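Local coordinates for NEQ263 (Nanoarchaeum equitans Kin4-M, PDB 5BN3), which forms the NeqB subunit of the NeqA-NeqB ATP synthase core complex and probably binds ATP, at residues 142-147 with 277-282; 212-215 with 220-223; 261-266 with 297-302; 136-141 with 315-320. All blocks are in the same frame, centred on the assembly; numbering follows the deposited sequence.

Contact 1 of 4, residues 142-147 with 277-282; sequences RLALQI and IPMLTM
Met279 and Ile277, on one face of strand 273-281, pack against Ala144 and Ile147 of helix 140-151. This is a helix-on-sheet contact of the P-loop NTPase fold, in which the helix that follows strand 131-134 lies over the parallel strands of the nucleotide-binding domain. Met279 makes the longer reach. Its CB is 6.0 Å from Ala144 CB, too far to touch, and CG, anti to the carbonyl carbon (chi1 -66°), carries the chain on toward the helix. SD is the first atom to arrive: it rests on Ala144 CB at 3.4 Å, a close approach. The chain then bends at chi3 (-84°), and CE stays beside the same methyl, 4.0 Å from Ala144 CB. The sulfur and terminal methyl of one side chain thus both rest on the one methyl of the helix. All four residues are buried, and the contact is purely apolar. Phe172 of helix 166-178 packs against both Met279 and Leu145, while Ile132 of strand 131-134 touches both Ile277 and Leu143, so neighbouring elements continue the core around the pair. The backbone of the strand is held in the sheet by hydrogen bonds from Ile277 and Met279 to Met225. Two residues before Met279, Ile277 faces the helix about one turn farther along. The two isoleucine side chains run at a slant to each other, and the gamma methyl of Ile147, CG2, meets the tip of Ile277, CD1, at 3.9 Å.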
# COMPACT_ATOMS: atom_id res chain seq x y z
N ARG B 142 -32.28 -13.00 2.53
CA ARG B 142 -33.55 -12.95 3.25
C ARG B 142 -34.15 -11.55 3.24
O ARG B 142 -35.36 -11.40 3.08
CB ARG B 142 -33.38 -13.44 4.70
CG ARG B 142 -33.09 -14.93 4.82
CD ARG B 142 -33.78 -15.55 6.02
NE ARG B 142 -33.24 -15.08 7.29
CZ ARG B 142 -32.22 -15.64 7.93
NH1 ARG B 142 -31.61 -16.70 7.41
NH2 ARG B 142 -31.80 -15.15 9.08
N LEU B 143 -33.31 -10.54 3.40
CA LEU B 143 -33.78 -9.15 3.41
C LEU B 143 -34.40 -8.76 2.07
O LEU B 143 -35.45 -8.14 2.02
CB LEU B 143 -32.65 -8.19 3.76
CG LEU B 143 -33.04 -6.71 3.77
CD1 LEU B 143 -34.15 -6.46 4.78
CD2 LEU B 143 -31.85 -5.82 4.07
N ALA B 144 -33.73 -9.13 0.98
CA ALA B 144 -34.22 -8.82 -0.36
C ALA B 144 -35.55 -9.50 -0.64
O ALA B 144 -36.45 -8.92 -1.25
CB ALA B 144 -33.20 -9.23 -1.40
N LEU B 145 -35.66 -10.76 -0.21
CA LEU B 145 -36.87 -11.54 -0.41
C LEU B 145 -38.04 -11.00 0.41
O LEU B 145 -39.18 -10.98 -0.07
CB LEU B 145 -36.62 -13.01 -0.06
CG LEU B 145 -35.78 -13.79 -1.07
CD1 LEU B 145 -35.50 -15.20 -0.58
CD2 LEU B 145 -36.52 -13.84 -2.39
N GLN B 146 -37.76 -10.57 1.63
CA GLN B 146 -38.80 -9.99 2.48
C GLN B 146 -39.30 -8.67 1.89
O GLN B 146 -40.49 -8.35 1.98
CB GLN B 146 -38.29 -9.80 3.92
CG GLN B 146 -39.36 -9.31 4.88
CD GLN B 146 -38.91 -9.31 6.33
OE1 GLN B 146 -37.76 -9.61 6.63
NE2 GLN B 146 -39.83 -8.99 7.24
N ILE B 147 -38.40 -7.91 1.29
CA ILE B 147 -38.77 -6.68 0.61
C ILE B 147 -39.62 -6.98 -0.63
O ILE B 147 -40.70 -6.42 -0.80
CB ILE B 147 -37.52 -5.87 0.19
CG1 ILE B 147 -36.88 -5.21 1.41
CG2 ILE B 147 -37.89 -4.80 -0.82
CD1 ILE B 147 -35.53 -4.58 1.12
N ILE B 277 -32.92 -2.88 -7.08
CA ILE B 277 -32.19 -3.18 -5.86
C ILE B 277 -30.98 -4.07 -6.16
O ILE B 277 -31.10 -5.30 -6.22
CB ILE B 277 -33.10 -3.85 -4.81
CG1 ILE B 277 -34.31 -2.96 -4.50
CG2 ILE B 277 -32.32 -4.13 -3.53
CD1 ILE B 277 -35.28 -3.55 -3.50
N PRO B 278 -29.81 -3.45 -6.38
CA PRO B 278 -28.57 -4.20 -6.58
C PRO B 278 -28.05 -4.66 -5.23
O PRO B 278 -28.08 -3.89 -4.27
CB PRO B 278 -27.61 -3.16 -7.17
CG PRO B 278 -28.46 -1.95 -7.50
CD PRO B 278 -29.61 -2.00 -6.55
N MET B 279 -27.58 -5.90 -5.14
CA MET B 279 -27.04 -6.41 -3.90
C MET B 279 -25.57 -6.75 -4.09
O MET B 279 -25.18 -7.29 -5.12
CB MET B 279 -27.81 -7.66 -3.46
CG MET B 279 -29.25 -7.41 -3.07
SD MET B 279 -30.12 -8.96 -2.80
CE MET B 279 -30.58 -9.37 -4.48
N LEU B 280 -24.76 -6.43 -3.09
CA LEU B 280 -23.34 -6.78 -3.15
C LEU B 280 -22.75 -7.16 -1.80
O LEU B 280 -23.22 -6.72 -0.74
CB LEU B 280 -22.52 -5.65 -3.80
CG LEU B 280 -22.51 -4.25 -3.18
CD1 LEU B 280 -21.43 -4.11 -2.12
CD2 LEU B 280 -22.32 -3.20 -4.26
N THR B 281 -21.73 -8.01 -1.85
CA THR B 281 -20.96 -8.36 -0.67
C THR B 281 -19.78 -7.39 -0.60
O THR B 281 -19.06 -7.23 -1.58
CB THR B 281 -20.43 -9.80 -0.76
OG1 THR B 281 -21.53 -10.71 -0.84
CG2 THR B 281 -19.58 -10.13 0.45
N MET B 282 -19.61 -6.73 0.54
CA MET B 282 -18.44 -5.89 0.76
C MET B 282 -17.29 -6.80 1.16
O MET B 282 -17.28 -7.30 2.29
CB MET B 282 -18.70 -4.87 1.88
CG MET B 282 -19.89 -3.95 1.64
SD MET B 282 -20.12 -2.74 2.96
CE MET B 282 -20.89 -3.76 4.24

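Contact 2 of 4, residues 212-215 with 220-223; sequences YLAF and DVLV
Val221 meets Leu213 and Ala214 where the last turn of helix 196-215 comes back upon strand 220-226, a short alpha-beta connection of four residues. The strand starts at Asp220, whose CA is 5.7 Å from the CA of Ala214, the nearest pair of alpha carbons. Its CB points away from the helix, and its carboxylate forms a salt bridge with Lys126 and a hydrogen bond with Ser273. Val221, next along the strand, faces the helix and carries the whole contact through one methyl. With CG1 anti to the backbone N (chi1 176°), CG2 is the branch presented to the helix. It faces two consecutive beta carbons, 4.0 Å from Leu213 CB and equally 4.0 Å from Ala214 CB, so a single branch is seated against the helix by two neighbours. Leu222 is turned to the other face of the sheet, where it packs on Ala148 and Val151 of helix 140-151. Val223 turns back and lies against Ile274 and Leu276 of strand 273-281. Helix 196-215 is the connecting helix of a beta-alpha-beta crossover from strand 185-190 to strand 220-226, which spans the intervening strand 156-162. Accordingly, Leu213 touches Thr156 and Val221 touches Ile158 of that strand, while Ala214 leans on Ile274 of strand 273-281, the parallel neighbour of strand 220-226 in the mixed sheet.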
# COMPACT_ATOMS: atom_id res chain seq x y z
N TYR B 212 -38.56 -2.67 -21.36
CA TYR B 212 -39.66 -2.99 -22.26
C TYR B 212 -40.97 -3.06 -21.49
O TYR B 212 -41.96 -2.45 -21.87
CB TYR B 212 -39.39 -4.32 -22.98
CG TYR B 212 -40.57 -4.82 -23.79
CD1 TYR B 212 -40.86 -4.28 -25.03
CD2 TYR B 212 -41.39 -5.83 -23.30
CE1 TYR B 212 -41.93 -4.73 -25.77
CE2 TYR B 212 -42.47 -6.29 -24.04
CZ TYR B 212 -42.73 -5.74 -25.27
OH TYR B 212 -43.80 -6.19 -26.00
N LEU B 213 -40.96 -3.82 -20.40
CA LEU B 213 -42.16 -4.00 -19.58
C LEU B 213 -42.64 -2.69 -18.95
O LEU B 213 -43.84 -2.40 -18.94
CB LEU B 213 -41.91 -5.05 -18.50
CG LEU B 213 -41.71 -6.49 -18.96
CD1 LEU B 213 -41.47 -7.43 -17.78
CD2 LEU B 213 -42.91 -6.95 -19.76
N ALA B 214 -41.71 -1.89 -18.44
CA ALA B 214 -42.06 -0.68 -17.71
C ALA B 214 -42.43 0.49 -18.62
O ALA B 214 -43.38 1.22 -18.34
CB ALA B 214 -40.92 -0.27 -16.79
N PHE B 215 -41.68 0.67 -19.70
CA PHE B 215 -41.80 1.88 -20.51
C PHE B 215 -42.50 1.67 -21.85
O PHE B 215 -42.81 2.64 -22.54
CB PHE B 215 -40.42 2.52 -20.70
CG PHE B 215 -39.72 2.83 -19.40
CD1 PHE B 215 -40.44 3.32 -18.32
CD2 PHE B 215 -38.36 2.60 -19.25
CE1 PHE B 215 -39.81 3.59 -17.11
CE2 PHE B 215 -37.72 2.87 -18.05
CZ PHE B 215 -38.45 3.37 -16.98
N ASP B 220 -45.22 -1.21 -13.55
CA ASP B 220 -44.26 -0.99 -12.49
C ASP B 220 -43.48 -2.28 -12.30
O ASP B 220 -44.07 -3.35 -12.14
CB ASP B 220 -44.97 -0.59 -11.19
CG ASP B 220 -45.60 0.79 -11.26
OD1 ASP B 220 -45.01 1.67 -11.92
OD2 ASP B 220 -46.68 0.99 -10.67
N VAL B 221 -42.16 -2.19 -12.35
CA VAL B 221 -41.30 -3.37 -12.31
C VAL B 221 -40.32 -3.31 -11.14
O VAL B 221 -39.79 -2.24 -10.82
CB VAL B 221 -40.53 -3.53 -13.64
CG1 VAL B 221 -39.57 -4.70 -13.58
CG2 VAL B 221 -41.50 -3.71 -14.79
N LEU B 222 -40.10 -4.45 -10.49
CA LEU B 222 -39.07 -4.56 -9.46
C LEU B 222 -37.92 -5.43 -9.97
O LEU B 222 -38.13 -6.58 -10.34
CB LEU B 222 -39.64 -5.16 -8.17
CG LEU B 222 -38.60 -5.45 -7.09
CD1 LEU B 222 -37.99 -4.15 -6.61
CD2 LEU B 222 -39.20 -6.22 -5.93
N VAL B 223 -36.72 -4.87 -9.98
CA VAL B 223 -35.55 -5.63 -10.40
C VAL B 223 -34.60 -5.88 -9.23
O VAL B 223 -34.15 -4.93 -8.57
CB VAL B 223 -34.78 -4.93 -11.55
CG1 VAL B 223 -33.62 -5.80 -12.01
CG2 VAL B 223 -35.71 -4.66 -12.71

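Contact 3 of 4, residues 261-266 with 297-302; sequences SIYERS and YITEGQ
Tyr263, at the end of helix 255-263, packs against Ile298 and Thr299 in a buried part of the nucleotide-binding domain. The apolar touches centre on one corner of its ring. Ile298 CG2 comes in at the ring edge, in plane, 3.5 Å from Tyr263 CD2 and 3.7 Å from Tyr263 CB, the two side chains crossing nearly at a right angle. Thr299 CG2 instead lies over one face near the rim, 4.2 Å from Tyr263 CD2. The phenol OH extends beyond both and hydrogen-bonds to Thr295 OG1.

Among the polar interactions, Ser266 OG donates to Tyr263 O at 2.8 Å, holding the chain where it leaves the helix. Ile298 O and Thr299 O accept from Arg253 of the neighbouring V-type ATP synthase alpha chain, which places the contact at the subunit interface. Thr299 also lies about 6 Å, side chain to side chain, from Arg326, a residue seen to bind ADP in this protein, although no ADP is bound to this chain here.

Charged groups flank the packing. Glu264 OE1 and Glu300 OE2 stand 5.5 Å apart, and each forms a salt bridge with Lys129 NZ. The shared lysine would be expected to offset the mutual repulsion of the two carboxylates.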
# COMPACT_ATOMS: atom_id res chain seq x y z
N SER B 261 -23.92 2.32 -16.19
CA SER B 261 -24.65 1.93 -17.39
C SER B 261 -25.67 0.83 -17.09
O SER B 261 -26.52 0.51 -17.91
CB SER B 261 -23.69 1.47 -18.48
OG SER B 261 -23.26 0.14 -18.25
N ILE B 262 -25.57 0.26 -15.89
CA ILE B 262 -26.55 -0.70 -15.40
C ILE B 262 -27.53 -0.05 -14.41
O ILE B 262 -28.74 -0.12 -14.60
CB ILE B 262 -25.84 -1.89 -14.73
CG1 ILE B 262 -25.10 -2.71 -15.79
CG2 ILE B 262 -26.83 -2.78 -14.00
CD1 ILE B 262 -24.42 -3.90 -15.22
N TYR B 263 -26.99 0.58 -13.36
CA TYR B 263 -27.81 1.15 -12.30
C TYR B 263 -28.77 2.25 -12.78
O TYR B 263 -29.88 2.37 -12.28
CB TYR B 263 -26.93 1.71 -11.18
CG TYR B 263 -26.05 0.70 -10.48
CD1 TYR B 263 -26.40 -0.64 -10.40
CD2 TYR B 263 -24.86 1.09 -9.88
CE1 TYR B 263 -25.59 -1.56 -9.75
CE2 TYR B 263 -24.04 0.18 -9.23
CZ TYR B 263 -24.42 -1.14 -9.17
OH TYR B 263 -23.61 -2.04 -8.52
N GLU B 264 -28.33 3.04 -13.76
CA GLU B 264 -29.13 4.16 -14.25
C GLU B 264 -30.24 3.74 -15.21
O GLU B 264 -31.04 4.58 -15.64
CB GLU B 264 -28.23 5.23 -14.90
CG GLU B 264 -27.39 6.01 -13.91
CD GLU B 264 -28.17 7.10 -13.19
OE1 GLU B 264 -27.98 7.27 -11.96
OE2 GLU B 264 -28.97 7.81 -13.85
N ARG B 265 -30.29 2.46 -15.54
CA ARG B 265 -31.40 1.92 -16.31
C ARG B 265 -32.53 1.56 -15.35
O ARG B 265 -32.95 0.40 -15.25
CB ARG B 265 -30.97 0.71 -17.15
CG ARG B 265 -29.97 1.06 -18.25
CD ARG B 265 -29.47 -0.17 -18.98
NE ARG B 265 -30.44 -0.68 -19.95
CZ ARG B 265 -30.26 -1.77 -20.69
NH1 ARG B 265 -29.14 -2.47 -20.57
NH2 ARG B 265 -31.19 -2.16 -21.54
N SER B 266 -33.00 2.57 -14.64
CA SER B 266 -34.04 2.44 -13.64
C SER B 266 -34.73 3.78 -13.55
O SER B 266 -34.29 4.74 -14.19
CB SER B 266 -33.41 2.11 -12.28
OG SER B 266 -32.50 3.13 -11.90
N TYR B 297 -21.61 5.74 -4.79
CA TYR B 297 -21.61 6.99 -5.56
C TYR B 297 -22.66 7.03 -6.67
O TYR B 297 -22.88 8.08 -7.28
CB TYR B 297 -20.22 7.24 -6.17
CG TYR B 297 -19.23 7.93 -5.26
CD1 TYR B 297 -19.45 9.23 -4.83
CD2 TYR B 297 -18.06 7.30 -4.87
CE1 TYR B 297 -18.54 9.87 -4.00
CE2 TYR B 297 -17.15 7.94 -4.05
CZ TYR B 297 -17.39 9.22 -3.62
OH TYR B 297 -16.49 9.87 -2.80
N ILE B 298 -23.29 5.89 -6.95
CA ILE B 298 -24.26 5.80 -8.04
C ILE B 298 -25.70 5.59 -7.57
O ILE B 298 -26.60 6.34 -7.96
CB ILE B 298 -23.89 4.69 -9.04
CG1 ILE B 298 -22.51 4.95 -9.63
CG2 ILE B 298 -24.92 4.62 -10.16
CD1 ILE B 298 -21.86 3.72 -10.23
N THR B 299 -25.93 4.56 -6.77
CA THR B 299 -27.28 4.29 -6.27
C THR B 299 -27.79 5.44 -5.41
O THR B 299 -27.00 6.24 -4.90
CB THR B 299 -27.38 2.95 -5.49
OG1 THR B 299 -26.51 2.97 -4.35
CG2 THR B 299 -27.01 1.78 -6.39
N GLU B 300 -29.10 5.52 -5.26
CA GLU B 300 -29.70 6.60 -4.49
C GLU B 300 -29.86 6.17 -3.04
O GLU B 300 -30.95 6.25 -2.46
CB GLU B 300 -31.03 7.04 -5.12
CG GLU B 300 -30.82 7.79 -6.44
CD GLU B 300 -31.99 7.67 -7.40
OE1 GLU B 300 -32.88 6.83 -7.18
OE2 GLU B 300 -32.00 8.43 -8.40
N GLY B 301 -28.75 5.73 -2.46
CA GLY B 301 -28.73 5.25 -1.10
C GLY B 301 -28.39 3.78 -1.00
O GLY B 301 -28.17 3.11 -2.01
N GLN B 302 -28.34 3.28 0.23
CA GLN B 302 -28.01 1.88 0.45
C GLN B 302 -28.47 1.42 1.83
O GLN B 302 -28.49 2.20 2.78
CB GLN B 302 -26.50 1.64 0.30
CG GLN B 302 -25.64 2.31 1.37
CD GLN B 302 -25.48 3.80 1.17
OE1 GLN B 302 -25.41 4.29 0.04
NE2 GLN B 302 -25.42 4.54 2.28

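Contact 4 of 4, residues 136-141 with 315-320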
# COMPACT_ATOMS: atom_id res chain seq x y z
N PRO B 136 -19.71 -10.55 4.22
CA PRO B 136 -19.91 -11.96 3.88
C PRO B 136 -20.64 -12.70 4.99
O PRO B 136 -20.36 -12.46 6.17
CB PRO B 136 -18.48 -12.49 3.76
CG PRO B 136 -17.67 -11.29 3.37
CD PRO B 136 -18.31 -10.13 4.09
N GLY B 137 -21.58 -13.58 4.63
CA GLY B 137 -22.26 -14.41 5.62
C GLY B 137 -23.57 -13.89 6.18
O GLY B 137 -24.34 -14.66 6.75
N LEU B 138 -23.83 -12.60 6.02
CA LEU B 138 -25.03 -11.99 6.59
C LEU B 138 -26.26 -12.20 5.70
O LEU B 138 -26.12 -12.34 4.48
CB LEU B 138 -24.79 -10.50 6.89
CG LEU B 138 -24.35 -10.21 8.33
CD1 LEU B 138 -23.03 -10.89 8.66
CD2 LEU B 138 -24.26 -8.72 8.61
N PRO B 139 -27.46 -12.24 6.31
CA PRO B 139 -28.68 -12.61 5.58
C PRO B 139 -29.20 -11.54 4.61
O PRO B 139 -30.35 -11.10 4.74
CB PRO B 139 -29.70 -12.83 6.70
CG PRO B 139 -29.24 -11.93 7.79
CD PRO B 139 -27.74 -11.99 7.73
N MET B 140 -28.38 -11.14 3.65
CA MET B 140 -28.77 -10.17 2.64
C MET B 140 -29.87 -10.72 1.73
O MET B 140 -30.75 -9.97 1.28
CB MET B 140 -27.54 -9.78 1.81
CG MET B 140 -27.82 -8.92 0.59
SD MET B 140 -26.30 -8.40 -0.23
CE MET B 140 -25.49 -9.98 -0.47
N GLU B 141 -29.83 -12.02 1.48
CA GLU B 141 -30.82 -12.66 0.62
C GLU B 141 -32.21 -12.66 1.24
O GLU B 141 -33.19 -12.36 0.57
CB GLU B 141 -30.39 -14.09 0.27
CG GLU B 141 -29.04 -14.21 -0.41
CD GLU B 141 -27.88 -14.27 0.57
OE1 GLU B 141 -28.13 -14.25 1.80
OE2 GLU B 141 -26.72 -14.34 0.12
N TYR B 315 -32.16 -9.72 13.52
CA TYR B 315 -32.57 -9.67 12.12
C TYR B 315 -33.74 -8.69 11.99
O TYR B 315 -34.66 -8.72 12.81
CB TYR B 315 -32.97 -11.04 11.56
CG TYR B 315 -33.53 -10.95 10.15
CD1 TYR B 315 -34.89 -10.75 9.93
CD2 TYR B 315 -32.70 -11.01 9.04
CE1 TYR B 315 -35.40 -10.64 8.65
CE2 TYR B 315 -33.20 -10.90 7.76
CZ TYR B 315 -34.56 -10.71 7.57
OH TYR B 315 -35.06 -10.60 6.30
N PRO B 316 -33.71 -7.83 10.97
CA PRO B 316 -32.61 -7.69 10.02
C PRO B 316 -31.51 -6.79 10.57
O PRO B 316 -31.82 -5.78 11.20
CB PRO B 316 -33.27 -7.03 8.81
CG PRO B 316 -34.40 -6.24 9.39
CD PRO B 316 -34.88 -7.02 10.59
N PRO B 317 -30.24 -7.16 10.35
CA PRO B 317 -29.11 -6.46 10.97
C PRO B 317 -28.75 -5.16 10.25
O PRO B 317 -27.60 -4.98 9.85
CB PRO B 317 -27.97 -7.47 10.84
CG PRO B 317 -28.29 -8.20 9.57
CD PRO B 317 -29.79 -8.27 9.49
N ILE B 318 -29.72 -4.25 10.13
CA ILE B 318 -29.52 -3.00 9.41
C ILE B 318 -28.91 -1.89 10.28
O ILE B 318 -29.46 -1.54 11.33
CB ILE B 318 -30.85 -2.49 8.81
CG1 ILE B 318 -31.32 -3.43 7.70
CG2 ILE B 318 -30.70 -1.08 8.27
CD1 ILE B 318 -32.63 -3.02 7.05
N ASP B 319 -27.78 -1.36 9.84
CA ASP B 319 -27.15 -0.20 10.47
C ASP B 319 -27.97 1.04 10.12
O ASP B 319 -27.94 1.50 8.98
CB ASP B 319 -25.70 -0.06 9.98
CG ASP B 319 -24.91 0.98 10.77
OD1 ASP B 319 -25.44 2.06 11.09
OD2 ASP B 319 -23.72 0.70 11.06
N LEU B 320 -28.69 1.57 11.10
CA LEU B 320 -29.60 2.70 10.88
C LEU B 320 -28.89 3.97 10.45
O LEU B 320 -29.49 4.83 9.79
CB LEU B 320 -30.43 2.98 12.14
CG LEU B 320 -31.62 2.07 12.43
CD1 LEU B 320 -32.32 2.50 13.72
CD2 LEU B 320 -32.60 2.11 11.28
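Tyr315 reaches Pro139 because a chi1 of 174° swings CG to the side opposite the backbone N and the ring is turned squarely about the CB-CG bond (chi2 -90°), which brings one edge to the proline. Pro139 CG lies in the ring plane, 3.8 Å from Tyr315 CD2, while its neighbour Pro139 CB is 4.1 Å from Tyr315 CE2. The peptide bond before Pro316 is cis and folds that proline back over the aromatic group, with Pro316 CB above the ring centre. Tyrosine thus meets one proline at its edge and another over a face. The same Pro139 CG also touches Pro317 CD at 4.1 Å, and a looser contact follows, with Leu138 CD2 4.2 Å from Pro317 CG. Both chains bend at their prolines: Pro139 and Pro317 are each the centre of an inverse gamma turn, and the first is spanned by a 2.7 Å hydrogen bond from Met140 N to Leu138 O. Pro139 is also the N-cap residue of helix 140-151, in the connection from strand 131-134, where P-loop NTPases carry the P-loop, though the classical signature is absent here. The partner segment belongs to the connection between helix 307-311 and strand 324-325, and Leu305 packs on both Leu138 and Pro317. On the tyrosine, Arg142 makes a cation-pi contact and Gln146 OE1 hydrogen-bonds the hydroxyl. The touching atoms are all carbon, so the two connections are joined by apolar contact of two prolines, a tyrosine edge and a leucine methyl, while the polar end of Tyr315 is secured separately by the helix.

How the contacts relate
All four contacts lie in the nucleotide-binding domain. Contact 4 encloses the others along the chain: contact 2 is nested within contact 1, contact 3 comes after contact 2, and contacts 1 and 3 interlock. Contacts 1 and 4 share helix 140-151, and their centres are about 9 Å apart. Contacts 1 and 2 meet through neighbouring parallel strands 273-281 and 220-226, about 19 Å apart between centres. On the far side of strand 273-281, contact 3 touches contact 1 where Pro278 meets Tyr263 and Thr299. Contacts 2 and 4, about 27 Å apart between centres, lie on opposite sides of the chain's centre. Contacts 1 to 3 share one sheet; contact 4 joins helix 140-151 to the connection before strand 324-325.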